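Local coordinates for branched-chain alpha-ketoacid decarboxylase (Lactococcus lactis, PDB 2VBF), which binds thiamine diphosphate and magnesium and probably decarboxylates branched-chain and aromatic alpha-keto acids to aldehydes, at residues T402-A407 with G420-G425; I450-L455 with N496-W501; Q460-S465 with M542-L547; Y482-E487 with K556-M561. One frame throughout, in Å; residues are numbered along the deposited sequence.

Interaction 1: residues T402-A407 with G420-G425; sequences TSFFGA and GQPLWG. With TPP (thiamine diphosphate), chain F.
Phe404 meets Gly420 and Pro422 in a small, buried, apolar contact that ties helix 402-407 to the loop following the edge strand 417-419. The contact buries a modest area, 115 Å² summed over both sides, with no hydrogen bond between the segments. With its CG anti to the backbone N (chi1 179°), the Phe404 ring reaches across to the loop, where CZ lies 3.7 Å from Pro422 CB. The two side chains cross at about a right angle. On the same ring, CE1 comes to 4.0 Å from Gly420 CA; a beta carbon on Gly420 would collide with that very atom, which explains why a residue without a side chain fits here. On its own helix, Phe404 presents CD2 to the neighbouring Phe405 ring, 3.9 Å above its plane and over its centre.

Both segments also hold the cofactor, at its two ends. At the start of the helix, Thr402 OG1 donates to the diphosphate oxygen O2B at 2.7 Å, while the Thr402 backbone N is shared between O1B at 3.2 Å and O2B at 3.3 Å. Its position at the helix N-terminus probably adds favourable electrostatics for the phosphate. The loop grips the aminopyrimidine: N4' donates to Gly425 O at 2.7 Å, nearly straight at 169°. One residue earlier, Trp424 O accepts a bond from His136 of the second subunit. A glycine carbonyl receiving the 4'-amino group, and a helix start facing the diphosphate, are characteristic of thiamine-diphosphate enzymes, whose cofactor sits between two subunits.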
# COMPACT_ATOMS: atom_id res chain seq x y z
N THR A 402 1.22 -3.74 -21.74
CA THR A 402 0.71 -4.00 -23.09
C THR A 402 -0.79 -3.73 -23.17
O THR A 402 -1.26 -3.25 -24.20
CB THR A 402 1.04 -5.43 -23.58
OG1 THR A 402 0.37 -6.41 -22.78
CG2 THR A 402 2.55 -5.66 -23.57
N SER A 403 -1.53 -4.02 -22.10
CA SER A 403 -2.99 -3.82 -22.10
C SER A 403 -3.40 -2.37 -22.37
O SER A 403 -4.21 -2.10 -23.27
CB SER A 403 -3.60 -4.29 -20.78
OG SER A 403 -3.51 -5.69 -20.60
N PHE A 404 -2.85 -1.42 -21.62
CA PHE A 404 -3.20 -0.02 -21.84
C PHE A 404 -2.84 0.43 -23.24
O PHE A 404 -3.66 1.03 -23.93
CB PHE A 404 -2.54 0.92 -20.83
CG PHE A 404 -2.87 2.37 -21.05
CD1 PHE A 404 -4.07 2.88 -20.61
CD2 PHE A 404 -2.01 3.20 -21.75
CE1 PHE A 404 -4.40 4.20 -20.83
CE2 PHE A 404 -2.32 4.53 -21.96
CZ PHE A 404 -3.53 5.03 -21.51
N PHE A 405 -1.62 0.14 -23.68
CA PHE A 405 -1.18 0.63 -24.98
C PHE A 405 -1.91 -0.02 -26.16
O PHE A 405 -2.19 0.65 -27.15
CB PHE A 405 0.34 0.57 -25.10
CG PHE A 405 1.01 1.53 -24.17
CD1 PHE A 405 0.91 2.90 -24.38
CD2 PHE A 405 1.68 1.08 -23.04
CE1 PHE A 405 1.50 3.81 -23.50
CE2 PHE A 405 2.28 1.98 -22.16
CZ PHE A 405 2.18 3.35 -22.39
N GLY A 406 -2.29 -1.28 -26.01
CA GLY A 406 -3.16 -1.95 -26.98
C GLY A 406 -4.60 -1.48 -26.97
O GLY A 406 -5.17 -1.15 -28.02
N ALA A 407 -5.21 -1.46 -25.78
CA ALA A 407 -6.62 -1.15 -25.66
C ALA A 407 -6.90 0.33 -25.95
O ALA A 407 -8.01 0.69 -26.35
CB ALA A 407 -7.15 -1.53 -24.29
N GLY A 420 -8.45 4.04 -17.78
CA GLY A 420 -7.01 3.87 -17.78
C GLY A 420 -6.41 5.00 -16.96
O GLY A 420 -7.04 6.04 -16.75
N GLN A 421 -5.18 4.81 -16.48
CA GLN A 421 -4.56 5.73 -15.52
C GLN A 421 -3.17 6.13 -16.03
O GLN A 421 -2.17 5.84 -15.39
CB GLN A 421 -4.48 5.04 -14.16
CG GLN A 421 -4.24 5.95 -12.97
CD GLN A 421 -3.87 5.18 -11.72
OE1 GLN A 421 -3.10 4.22 -11.77
NE2 GLN A 421 -4.42 5.60 -10.58
N PRO A 422 -3.11 6.81 -17.18
CA PRO A 422 -1.79 7.08 -17.79
C PRO A 422 -0.90 8.12 -17.11
O PRO A 422 0.31 8.10 -17.34
CB PRO A 422 -2.16 7.57 -19.20
CG PRO A 422 -3.53 8.14 -19.05
CD PRO A 422 -4.21 7.32 -18.01
N LEU A 423 -1.48 9.03 -16.34
CA LEU A 423 -0.68 10.01 -15.60
C LEU A 423 -0.08 9.37 -14.33
O LEU A 423 1.14 9.32 -14.17
CB LEU A 423 -1.49 11.26 -15.24
CG LEU A 423 -0.78 12.22 -14.28
CD1 LEU A 423 0.60 12.67 -14.84
CD2 LEU A 423 -1.66 13.44 -13.96
N TRP A 424 -0.93 8.91 -13.43
CA TRP A 424 -0.42 8.35 -12.19
C TRP A 424 0.25 7.00 -12.46
O TRP A 424 1.38 6.77 -12.03
CB TRP A 424 -1.49 8.26 -11.10
CG TRP A 424 -0.92 7.98 -9.73
CD1 TRP A 424 -1.24 6.94 -8.91
CD2 TRP A 424 0.10 8.73 -9.04
NE1 TRP A 424 -0.52 7.01 -7.74
CE2 TRP A 424 0.32 8.10 -7.80
CE3 TRP A 424 0.82 9.90 -9.34
CZ2 TRP A 424 1.25 8.58 -6.86
CZ3 TRP A 424 1.73 10.38 -8.42
CH2 TRP A 424 1.95 9.71 -7.21
N GLY A 425 -0.41 6.15 -13.24
CA GLY A 425 0.20 4.92 -13.75
C GLY A 425 0.66 3.90 -12.73
O GLY A 425 1.75 3.35 -12.84
N1' TPP F . 5.08 -0.11 -9.32
C2' TPP F . 3.89 0.56 -9.38
CM2 TPP F . 3.02 0.62 -8.16
N3' TPP F . 3.52 1.17 -10.56
C4' TPP F . 4.33 1.13 -11.67
N4' TPP F . 3.95 1.74 -12.76
C5' TPP F . 5.54 0.42 -11.62
C6' TPP F . 5.92 -0.20 -10.44
C7' TPP F . 6.44 0.32 -12.83
N3 TPP F . 5.85 -0.48 -13.90
C2 TPP F . 5.15 -0.00 -15.00
S1 TPP F . 4.61 -1.12 -16.04
C5 TPP F . 5.29 -2.28 -15.14
C4 TPP F . 5.94 -1.83 -13.99
CM4 TPP F . 6.65 -2.71 -13.00
C6 TPP F . 5.16 -3.71 -15.62
C7 TPP F . 3.73 -4.21 -15.76
O7 TPP F . 3.83 -5.55 -16.19
PA TPP F . 2.55 -6.39 -16.62
O1A TPP F . 1.36 -6.07 -15.74
O2A TPP F . 2.92 -7.86 -16.57
O3A TPP F . 2.22 -5.82 -18.10
PB TPP F . 2.81 -6.34 -19.52
O1B TPP F . 3.52 -5.17 -20.13
O2B TPP F . 1.60 -6.68 -20.34
O3B TPP F . 3.70 -7.53 -19.33

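Interaction 2: residues I450-L455 with N496-W501; sequences IGDGSL and NDIPMW. With MG (magnesium ion), chain E; TPP (thiamine diphosphate), chain F.
Ile498 touches the metal-binding turn with a single methyl: CD1 lies 3.5 Å from Gly453 CA and 3.8 Å from Asp452 OD2. It gets there because CG1 is tucked between the backbone N and the carbonyl carbon (chi1 68°) and the chain beyond it is extended. The other carboxylate oxygen of Asp452, OD1, binds magnesium at 2.0 Å. The remaining five ligands are cofactor oxygens O2A and O3B, a water, Asn479 OD1 and Gly481 O, giving six-fold coordination that joins both phosphates to the protein. Gly451, Asp452 and Gly453 form the GDG start of the thiamine-diphosphate motif, placed where strand 445-451 gives way to helix 452-458, with Asn479 as its later asparagine. A beta carbon on Gly451 would run into O1A, and one on Gly453 would come too close to O2A. Gly453 N donates to O2A at 3.0 Å. Ser454 holds O1A twice, by its backbone N at 2.9 Å and by OG at 2.6 Å. Farther out, on the loop that carries Ile498, Asp497 forms a salt bridge with Arg486, and Pro499 O accepts a hydrogen bond from Gln456 NE2.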
# COMPACT_ATOMS: atom_id res chain seq x y z
N ILE A 450 -5.64 -6.82 -17.71
CA ILE A 450 -4.58 -6.60 -16.73
C ILE A 450 -3.44 -7.61 -16.95
O ILE A 450 -3.68 -8.78 -17.26
CB ILE A 450 -5.13 -6.66 -15.29
CG1 ILE A 450 -4.04 -6.26 -14.28
CG2 ILE A 450 -5.71 -8.05 -14.94
CD1 ILE A 450 -4.59 -6.00 -12.87
N GLY A 451 -2.20 -7.14 -16.82
CA GLY A 451 -1.04 -7.99 -16.98
C GLY A 451 -0.84 -8.90 -15.77
O GLY A 451 -1.30 -8.62 -14.67
N ASP A 452 -0.13 -10.00 -16.00
CA ASP A 452 0.29 -10.88 -14.91
C ASP A 452 1.04 -10.15 -13.79
O ASP A 452 0.72 -10.32 -12.61
CB ASP A 452 1.11 -12.07 -15.44
CG ASP A 452 2.28 -11.68 -16.38
OD1 ASP A 452 2.41 -10.53 -16.87
OD2 ASP A 452 3.08 -12.58 -16.65
N GLY A 453 1.98 -9.30 -14.16
CA GLY A 453 2.80 -8.60 -13.18
C GLY A 453 1.99 -7.64 -12.34
O GLY A 453 2.25 -7.50 -11.15
N SER A 454 1.02 -6.98 -12.98
CA SER A 454 0.16 -6.00 -12.31
C SER A 454 -0.89 -6.66 -11.43
O SER A 454 -1.17 -6.18 -10.32
CB SER A 454 -0.52 -5.11 -13.35
OG SER A 454 0.42 -4.32 -14.04
N LEU A 455 -1.48 -7.76 -11.91
CA LEU A 455 -2.44 -8.52 -11.08
C LEU A 455 -1.84 -8.93 -9.74
O LEU A 455 -2.52 -8.93 -8.74
CB LEU A 455 -2.94 -9.77 -11.81
CG LEU A 455 -3.90 -10.65 -10.99
CD1 LEU A 455 -5.25 -9.94 -10.72
CD2 LEU A 455 -4.14 -12.00 -11.69
N ASN A 496 12.91 -8.35 -14.53
CA ASN A 496 11.68 -8.25 -15.33
C ASN A 496 10.90 -9.56 -15.31
O ASN A 496 9.77 -9.64 -15.82
CB ASN A 496 11.99 -7.77 -16.75
CG ASN A 496 12.21 -6.26 -16.81
OD1 ASN A 496 11.63 -5.52 -15.99
ND2 ASN A 496 13.03 -5.80 -17.74
N ASP A 497 11.49 -10.57 -14.68
CA ASP A 497 10.82 -11.84 -14.42
C ASP A 497 10.01 -11.76 -13.12
O ASP A 497 10.42 -11.08 -12.17
CB ASP A 497 11.83 -12.98 -14.30
CG ASP A 497 12.53 -13.29 -15.61
OD1 ASP A 497 11.84 -13.36 -16.65
OD2 ASP A 497 13.75 -13.51 -15.58
N ILE A 498 8.89 -12.47 -13.08
CA ILE A 498 8.08 -12.65 -11.87
C ILE A 498 7.77 -14.12 -11.65
O ILE A 498 7.82 -14.92 -12.61
CB ILE A 498 6.75 -11.86 -11.96
CG1 ILE A 498 5.82 -12.46 -13.03
CG2 ILE A 498 7.04 -10.39 -12.23
CD1 ILE A 498 4.57 -11.62 -13.34
N PRO A 499 7.45 -14.51 -10.42
CA PRO A 499 7.02 -15.89 -10.19
C PRO A 499 5.74 -16.19 -10.97
O PRO A 499 4.80 -15.39 -10.93
CB PRO A 499 6.81 -15.94 -8.66
CG PRO A 499 7.55 -14.77 -8.12
CD PRO A 499 7.44 -13.73 -9.17
N MET A 500 5.68 -17.29 -11.73
CA MET A 500 4.46 -17.57 -12.49
C MET A 500 3.44 -18.31 -11.64
O MET A 500 3.65 -19.45 -11.20
CB MET A 500 4.71 -18.33 -13.81
CG MET A 500 3.45 -18.33 -14.75
SD MET A 500 3.72 -19.18 -16.31
CE MET A 500 4.79 -17.99 -17.10
N TRP A 501 2.32 -17.65 -11.41
CA TRP A 501 1.18 -18.28 -10.78
C TRP A 501 0.35 -19.03 -11.81
O TRP A 501 0.46 -18.79 -13.02
CB TRP A 501 0.29 -17.24 -10.11
CG TRP A 501 0.95 -16.35 -9.12
CD1 TRP A 501 2.21 -16.47 -8.61
CD2 TRP A 501 0.37 -15.20 -8.51
NE1 TRP A 501 2.45 -15.46 -7.71
CE2 TRP A 501 1.34 -14.66 -7.64
CE3 TRP A 501 -0.87 -14.57 -8.63
CZ2 TRP A 501 1.10 -13.51 -6.87
CZ3 TRP A 501 -1.11 -13.43 -7.87
CH2 TRP A 501 -0.13 -12.92 -7.00
MG MG E . 3.20 -9.23 -18.12
N1' TPP F . 5.08 -0.11 -9.32
C2' TPP F . 3.89 0.56 -9.38
CM2 TPP F . 3.02 0.62 -8.16
N3' TPP F . 3.52 1.17 -10.56
C4' TPP F . 4.33 1.13 -11.67
N4' TPP F . 3.95 1.74 -12.76
C5' TPP F . 5.54 0.42 -11.62
C6' TPP F . 5.92 -0.20 -10.44
C7' TPP F . 6.44 0.32 -12.83
N3 TPP F . 5.85 -0.48 -13.90
C2 TPP F . 5.15 -0.00 -15.00
S1 TPP F . 4.61 -1.12 -16.04
C5 TPP F . 5.29 -2.28 -15.14
C4 TPP F . 5.94 -1.83 -13.99
CM4 TPP F . 6.65 -2.71 -13.00
C6 TPP F . 5.16 -3.71 -15.62
C7 TPP F . 3.73 -4.21 -15.76
O7 TPP F . 3.83 -5.55 -16.19
PA TPP F . 2.55 -6.39 -16.62
O1A TPP F . 1.36 -6.07 -15.74
O2A TPP F . 2.92 -7.86 -16.57
O3A TPP F . 2.22 -5.82 -18.10
PB TPP F . 2.81 -6.34 -19.52
O1B TPP F . 3.52 -5.17 -20.13
O2B TPP F . 1.60 -6.68 -20.34
O3B TPP F . 3.70 -7.53 -19.33
O HOH W 1 1.23 -8.97 -18.85

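Interaction 3: residues Q460-S465 with M542-L547; sequences QELGLS and MYWIEL
Leu462 rests its forked end on Met542 and Trp544, CD1 touching both. Its CG lies nearly anti to the backbone N, but turned some way from the ideal value (chi1 -160°), and both methyls are put to use. CD1 stands over one face of the Trp544 six-membered ring, 4.1 Å from the centroid and 21° off the normal, a CH-pi contact displaced toward the rim. The same methyl lies 3.8 Å from Met542 CE, while CD2 reaches Trp544 CZ2 at 4.0 Å. Trp544 comes from the opposite direction, and its indole NE1 is hydrogen-bonded to Tyr503 O. Helix 462-467 is thereby packed on strand 542-548 of a six-stranded parallel sheet, the core of the alpha/beta domain that carries the diphosphate. Met542, extended all the way from its backbone, brings its sulfur to Ser465, with SD 3.6 Å from OG. Ser465 OG sits between the backbone N and the carbonyl carbon (chi1 73°), from where it donates to Leu462 O at 2.7 Å, within the same helix. An alanine at Ser465 is likely to leave the Leu462 carbonyl without its hydroxyl donor and to open a gap beside the methionine thioether. Tyr543, next along the strand, turns to helix 525-537 instead.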
# COMPACT_ATOMS: atom_id res chain seq x y z
N GLN A 460 -5.86 -9.88 -4.19
CA GLN A 460 -6.71 -10.29 -3.07
C GLN A 460 -8.15 -9.79 -3.15
O GLN A 460 -9.02 -10.33 -2.43
CB GLN A 460 -6.09 -9.97 -1.70
CG GLN A 460 -5.61 -8.54 -1.52
CD GLN A 460 -4.16 -8.39 -1.93
OE1 GLN A 460 -3.85 -7.98 -3.06
NE2 GLN A 460 -3.27 -8.76 -1.03
N GLU A 461 -8.45 -8.81 -4.01
CA GLU A 461 -9.85 -8.37 -4.16
C GLU A 461 -10.71 -9.35 -4.97
O GLU A 461 -11.91 -9.15 -5.15
CB GLU A 461 -9.97 -6.96 -4.74
CG GLU A 461 -9.29 -5.86 -3.89
CD GLU A 461 -9.52 -5.98 -2.40
OE1 GLU A 461 -10.69 -6.07 -1.99
OE2 GLU A 461 -8.52 -5.98 -1.63
N LEU A 462 -10.09 -10.42 -5.47
CA LEU A 462 -10.85 -11.56 -6.00
C LEU A 462 -11.92 -12.02 -4.99
O LEU A 462 -13.04 -12.32 -5.38
CB LEU A 462 -9.88 -12.69 -6.37
CG LEU A 462 -10.23 -13.81 -7.33
CD1 LEU A 462 -11.13 -13.37 -8.47
CD2 LEU A 462 -8.93 -14.40 -7.88
N GLY A 463 -11.59 -12.05 -3.69
CA GLY A 463 -12.56 -12.44 -2.67
C GLY A 463 -13.82 -11.58 -2.69
O GLY A 463 -14.94 -12.09 -2.69
N LEU A 464 -13.62 -10.27 -2.70
CA LEU A 464 -14.72 -9.32 -2.81
C LEU A 464 -15.58 -9.56 -4.05
O LEU A 464 -16.80 -9.53 -3.98
CB LEU A 464 -14.14 -7.89 -2.82
CG LEU A 464 -15.10 -6.71 -3.00
CD1 LEU A 464 -14.46 -5.42 -2.46
CD2 LEU A 464 -15.55 -6.53 -4.45
N SER A 465 -14.93 -9.79 -5.19
CA SER A 465 -15.68 -9.96 -6.44
C SER A 465 -16.63 -11.15 -6.35
O SER A 465 -17.73 -11.12 -6.89
CB SER A 465 -14.73 -10.09 -7.65
OG SER A 465 -14.07 -11.33 -7.70
N MET A 542 -19.15 -14.16 -13.68
CA MET A 542 -17.87 -13.52 -13.89
C MET A 542 -17.01 -14.46 -14.74
O MET A 542 -17.09 -15.69 -14.59
CB MET A 542 -17.19 -13.27 -12.54
CG MET A 542 -15.84 -12.58 -12.60
SD MET A 542 -15.31 -12.08 -10.95
CE MET A 542 -13.54 -12.14 -11.17
N TYR A 543 -16.21 -13.90 -15.63
CA TYR A 543 -15.28 -14.67 -16.42
C TYR A 543 -13.84 -14.28 -16.07
O TYR A 543 -13.53 -13.10 -15.90
CB TYR A 543 -15.57 -14.52 -17.92
CG TYR A 543 -16.71 -15.41 -18.31
CD1 TYR A 543 -18.00 -15.14 -17.87
CD2 TYR A 543 -16.50 -16.56 -19.07
CE1 TYR A 543 -19.07 -15.98 -18.19
CE2 TYR A 543 -17.55 -17.41 -19.39
CZ TYR A 543 -18.83 -17.11 -18.96
OH TYR A 543 -19.87 -17.95 -19.27
N TRP A 544 -13.00 -15.30 -15.92
CA TRP A 544 -11.60 -15.15 -15.51
C TRP A 544 -10.74 -15.90 -16.53
O TRP A 544 -10.62 -17.13 -16.49
CB TRP A 544 -11.43 -15.72 -14.11
CG TRP A 544 -10.12 -15.40 -13.46
CD1 TRP A 544 -9.02 -16.21 -13.37
CD2 TRP A 544 -9.79 -14.19 -12.78
NE1 TRP A 544 -8.03 -15.57 -12.67
CE2 TRP A 544 -8.46 -14.33 -12.30
CE3 TRP A 544 -10.47 -12.99 -12.53
CZ2 TRP A 544 -7.81 -13.32 -11.59
CZ3 TRP A 544 -9.82 -11.99 -11.82
CH2 TRP A 544 -8.50 -12.17 -11.35
N ILE A 545 -10.16 -15.14 -17.46
CA ILE A 545 -9.59 -15.70 -18.66
C ILE A 545 -8.10 -15.42 -18.73
O ILE A 545 -7.68 -14.27 -18.91
CB ILE A 545 -10.28 -15.10 -19.91
CG1 ILE A 545 -11.78 -15.40 -19.88
CG2 ILE A 545 -9.63 -15.61 -21.20
CD1 ILE A 545 -12.60 -14.43 -20.73
N GLU A 546 -7.31 -16.48 -18.59
CA GLU A 546 -5.86 -16.36 -18.69
C GLU A 546 -5.46 -16.41 -20.16
O GLU A 546 -5.64 -17.44 -20.83
CB GLU A 546 -5.17 -17.47 -17.88
CG GLU A 546 -3.64 -17.44 -17.99
CD GLU A 546 -2.96 -18.51 -17.18
OE1 GLU A 546 -3.64 -19.21 -16.39
OE2 GLU A 546 -1.72 -18.64 -17.32
N LEU A 547 -4.93 -15.30 -20.67
CA LEU A 547 -4.41 -15.22 -22.04
C LEU A 547 -2.92 -15.49 -22.00
O LEU A 547 -2.19 -14.85 -21.23
CB LEU A 547 -4.66 -13.84 -22.65
CG LEU A 547 -6.10 -13.34 -22.66
CD1 LEU A 547 -6.16 -11.94 -23.27
CD2 LEU A 547 -7.03 -14.31 -23.42

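Interaction 4: residues Y482-E487 with K556-M561; sequences YTVERE and KLLKKM. With TPP (thiamine diphosphate), chain F.
Val484 puts CG1 between the backbone N and the carbonyl carbon (chi1 50°), which leaves CG2 anti to the N; Leu558, also with CG anti to its N (chi1 177°), reaches out to meet it, and Val484 CG2 and Leu558 CD1 lie 3.9 Å apart. The side chains cross at about a right angle. This is helix-helix packing, helix 483-488 against the C-terminal helix 556-568, with short-segment axes 9.7 Å apart and their directions 42° from parallel.

The first of these helices begins at the cofactor. Its opening amides point at the terminal phosphate. Thr483 N donates to the cofactor oxygen O3B at 2.8 Å. The next amide, Val484 N, donates to the cofactor oxygen O1B at 2.8 Å, and the helix N-terminus probably helps to stabilise the negative charge. Val484 therefore serves both neighbours, its amide and CG1 facing the cofactor, and CG2 the second helix. Glu485, bent at its second torsion, lays its carboxylate over one face of the thiazolium ring, with CD 3.6 Å from C4, and CG against C5 and C6. An alanine in its place would probably leave that face of the cationic ring without the carboxylate lying over it and without the CG contact at C5 and C6. Tyr482, in turn, turns one face of its ring to the thiazolium methyl CM4, which stands over the ring centre.

At the solvent edge, Glu487 packs its CG loosely beside Leu558 while its carboxylate faces Lys559. The ions stop short of a salt bridge, OE1 and NZ being 4.4 Å apart. A water bridges the two helices, 2.8 Å from Glu487 OE1 and 2.9 Å from Lys559 O.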
# COMPACT_ATOMS: atom_id res chain seq x y z
N TYR A 482 7.21 -8.68 -16.96
CA TYR A 482 6.94 -7.26 -17.18
C TYR A 482 7.36 -6.86 -18.59
O TYR A 482 8.47 -6.34 -18.80
CB TYR A 482 7.68 -6.36 -16.19
CG TYR A 482 7.46 -6.56 -14.69
CD1 TYR A 482 6.20 -6.81 -14.15
CD2 TYR A 482 8.52 -6.42 -13.81
CE1 TYR A 482 6.02 -6.92 -12.76
CE2 TYR A 482 8.36 -6.53 -12.43
CZ TYR A 482 7.10 -6.80 -11.91
OH TYR A 482 6.92 -6.92 -10.55
N THR A 483 6.50 -7.11 -19.57
CA THR A 483 6.85 -6.88 -20.97
C THR A 483 7.06 -5.41 -21.28
O THR A 483 8.00 -5.06 -21.98
CB THR A 483 5.81 -7.54 -21.92
OG1 THR A 483 6.02 -8.95 -21.93
CG2 THR A 483 5.95 -7.00 -23.35
N VAL A 484 6.21 -4.52 -20.76
CA VAL A 484 6.44 -3.09 -20.96
C VAL A 484 7.82 -2.67 -20.44
O VAL A 484 8.52 -1.90 -21.10
CB VAL A 484 5.34 -2.21 -20.35
CG1 VAL A 484 5.07 -2.59 -18.92
CG2 VAL A 484 5.69 -0.71 -20.48
N GLU A 485 8.24 -3.22 -19.30
CA GLU A 485 9.57 -2.91 -18.75
C GLU A 485 10.68 -3.45 -19.65
O GLU A 485 11.68 -2.75 -19.90
CB GLU A 485 9.72 -3.45 -17.33
CG GLU A 485 8.69 -2.91 -16.32
CD GLU A 485 8.81 -1.42 -16.05
OE1 GLU A 485 9.32 -1.06 -14.97
OE2 GLU A 485 8.37 -0.61 -16.91
N ARG A 486 10.50 -4.67 -20.16
CA ARG A 486 11.47 -5.28 -21.08
C ARG A 486 11.66 -4.42 -22.33
O ARG A 486 12.76 -4.32 -22.86
CB ARG A 486 11.00 -6.67 -21.52
CG ARG A 486 10.92 -7.70 -20.41
CD ARG A 486 10.49 -9.04 -21.00
NE ARG A 486 10.04 -10.01 -20.01
CZ ARG A 486 10.85 -10.78 -19.29
NH1 ARG A 486 12.17 -10.68 -19.43
NH2 ARG A 486 10.34 -11.65 -18.43
N GLU A 487 10.58 -3.79 -22.78
CA GLU A 487 10.60 -2.89 -23.94
C GLU A 487 11.35 -1.58 -23.69
O GLU A 487 11.92 -1.00 -24.63
CB GLU A 487 9.17 -2.57 -24.39
CG GLU A 487 8.41 -3.76 -24.95
CD GLU A 487 8.94 -4.22 -26.30
OE1 GLU A 487 9.30 -3.36 -27.13
OE2 GLU A 487 8.99 -5.44 -26.53
N LYS A 556 2.02 -2.59 -31.38
CA LYS A 556 2.77 -1.60 -32.16
C LYS A 556 2.99 -0.28 -31.42
O LYS A 556 4.09 0.26 -31.44
CB LYS A 556 2.10 -1.34 -33.51
CG LYS A 556 2.28 -2.49 -34.48
CD LYS A 556 1.68 -2.22 -35.85
CE LYS A 556 2.03 -3.34 -36.84
NZ LYS A 556 1.27 -4.61 -36.59
N LEU A 557 1.96 0.23 -30.75
CA LEU A 557 2.09 1.51 -30.04
C LEU A 557 3.18 1.44 -28.97
O LEU A 557 3.95 2.38 -28.81
CB LEU A 557 0.76 1.97 -29.42
CG LEU A 557 0.75 3.34 -28.74
CD1 LEU A 557 1.24 4.42 -29.70
CD2 LEU A 557 -0.64 3.70 -28.21
N LEU A 558 3.24 0.32 -28.24
CA LEU A 558 4.20 0.17 -27.14
C LEU A 558 5.61 -0.06 -27.67
O LEU A 558 6.59 0.37 -27.05
CB LEU A 558 3.79 -0.97 -26.19
CG LEU A 558 4.75 -1.29 -25.03
CD1 LEU A 558 5.10 -0.03 -24.24
CD2 LEU A 558 4.14 -2.33 -24.12
N LYS A 559 5.73 -0.74 -28.80
CA LYS A 559 7.04 -0.91 -29.42
C LYS A 559 7.69 0.46 -29.66
O LYS A 559 8.89 0.62 -29.47
CB LYS A 559 6.93 -1.69 -30.74
CG LYS A 559 6.61 -3.16 -30.54
CD LYS A 559 6.71 -3.95 -31.83
CE LYS A 559 8.16 -4.19 -32.27
NZ LYS A 559 8.97 -4.90 -31.24
N LYS A 560 6.87 1.44 -30.03
CA LYS A 560 7.36 2.80 -30.27
C LYS A 560 7.55 3.57 -28.96
O LYS A 560 8.57 4.21 -28.75
CB LYS A 560 6.40 3.55 -31.19
CG LYS A 560 6.22 2.89 -32.55
CD LYS A 560 5.19 3.62 -33.39
CE LYS A 560 4.99 2.95 -34.75
NZ LYS A 560 6.25 2.97 -35.57
N MET A 561 6.56 3.48 -28.08
CA MET A 561 6.58 4.25 -26.83
C MET A 561 7.66 3.78 -25.84
O MET A 561 8.20 4.59 -25.06
CB MET A 561 5.21 4.19 -26.18
CG MET A 561 5.00 5.23 -25.14
SD MET A 561 4.97 6.91 -25.80
CE MET A 561 5.42 7.81 -24.32
N1' TPP F . 5.08 -0.11 -9.32
C2' TPP F . 3.89 0.56 -9.38
CM2 TPP F . 3.02 0.62 -8.16
N3' TPP F . 3.52 1.17 -10.56
C4' TPP F . 4.33 1.13 -11.67
N4' TPP F . 3.95 1.74 -12.76
C5' TPP F . 5.54 0.42 -11.62
C6' TPP F . 5.92 -0.20 -10.44
C7' TPP F . 6.44 0.32 -12.83
N3 TPP F . 5.85 -0.48 -13.90
C2 TPP F . 5.15 -0.00 -15.00
S1 TPP F . 4.61 -1.12 -16.04
C5 TPP F . 5.29 -2.28 -15.14
C4 TPP F . 5.94 -1.83 -13.99
CM4 TPP F . 6.65 -2.71 -13.00
C6 TPP F . 5.16 -3.71 -15.62
C7 TPP F . 3.73 -4.21 -15.76
O7 TPP F . 3.83 -5.55 -16.19
PA TPP F . 2.55 -6.39 -16.62
O1A TPP F . 1.36 -6.07 -15.74
O2A TPP F . 2.92 -7.86 -16.57
O3A TPP F . 2.22 -5.82 -18.10
PB TPP F . 2.81 -6.34 -19.52
O1B TPP F . 3.52 -5.17 -20.13
O2B TPP F . 1.60 -6.68 -20.34
O3B TPP F . 3.70 -7.53 -19.33
O HOH W 2 10.16 -0.68 -27.26
O HOH W 3 7.73 -6.33 -29.59

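Overall arrangement
All four contacts belong to the part of the chain that carries the diphosphate, but they differ in depth. Interactions 1, 2 and 3 are buried, whereas interaction 4 runs from the cofactor to the solvent, where charges and water replace hydrocarbon. Interactions 1, 2 and 4 share the thiamine diphosphate; interaction 3, the purely structural one, has none of it. Helix 402-407 joins 1 to 4 through Thr402 and Phe405, which both pack on Leu558. Interactions 2 and 4 are linked by polar bonds, the Asp497-Arg486 salt bridge and a probable backbone hydrogen bond from Tyr482 N to Asn496 O. Interactions 2 and 3 meet by hydrocarbon, Leu455 of helix 452-458 against Trp544 of the parallel sheet.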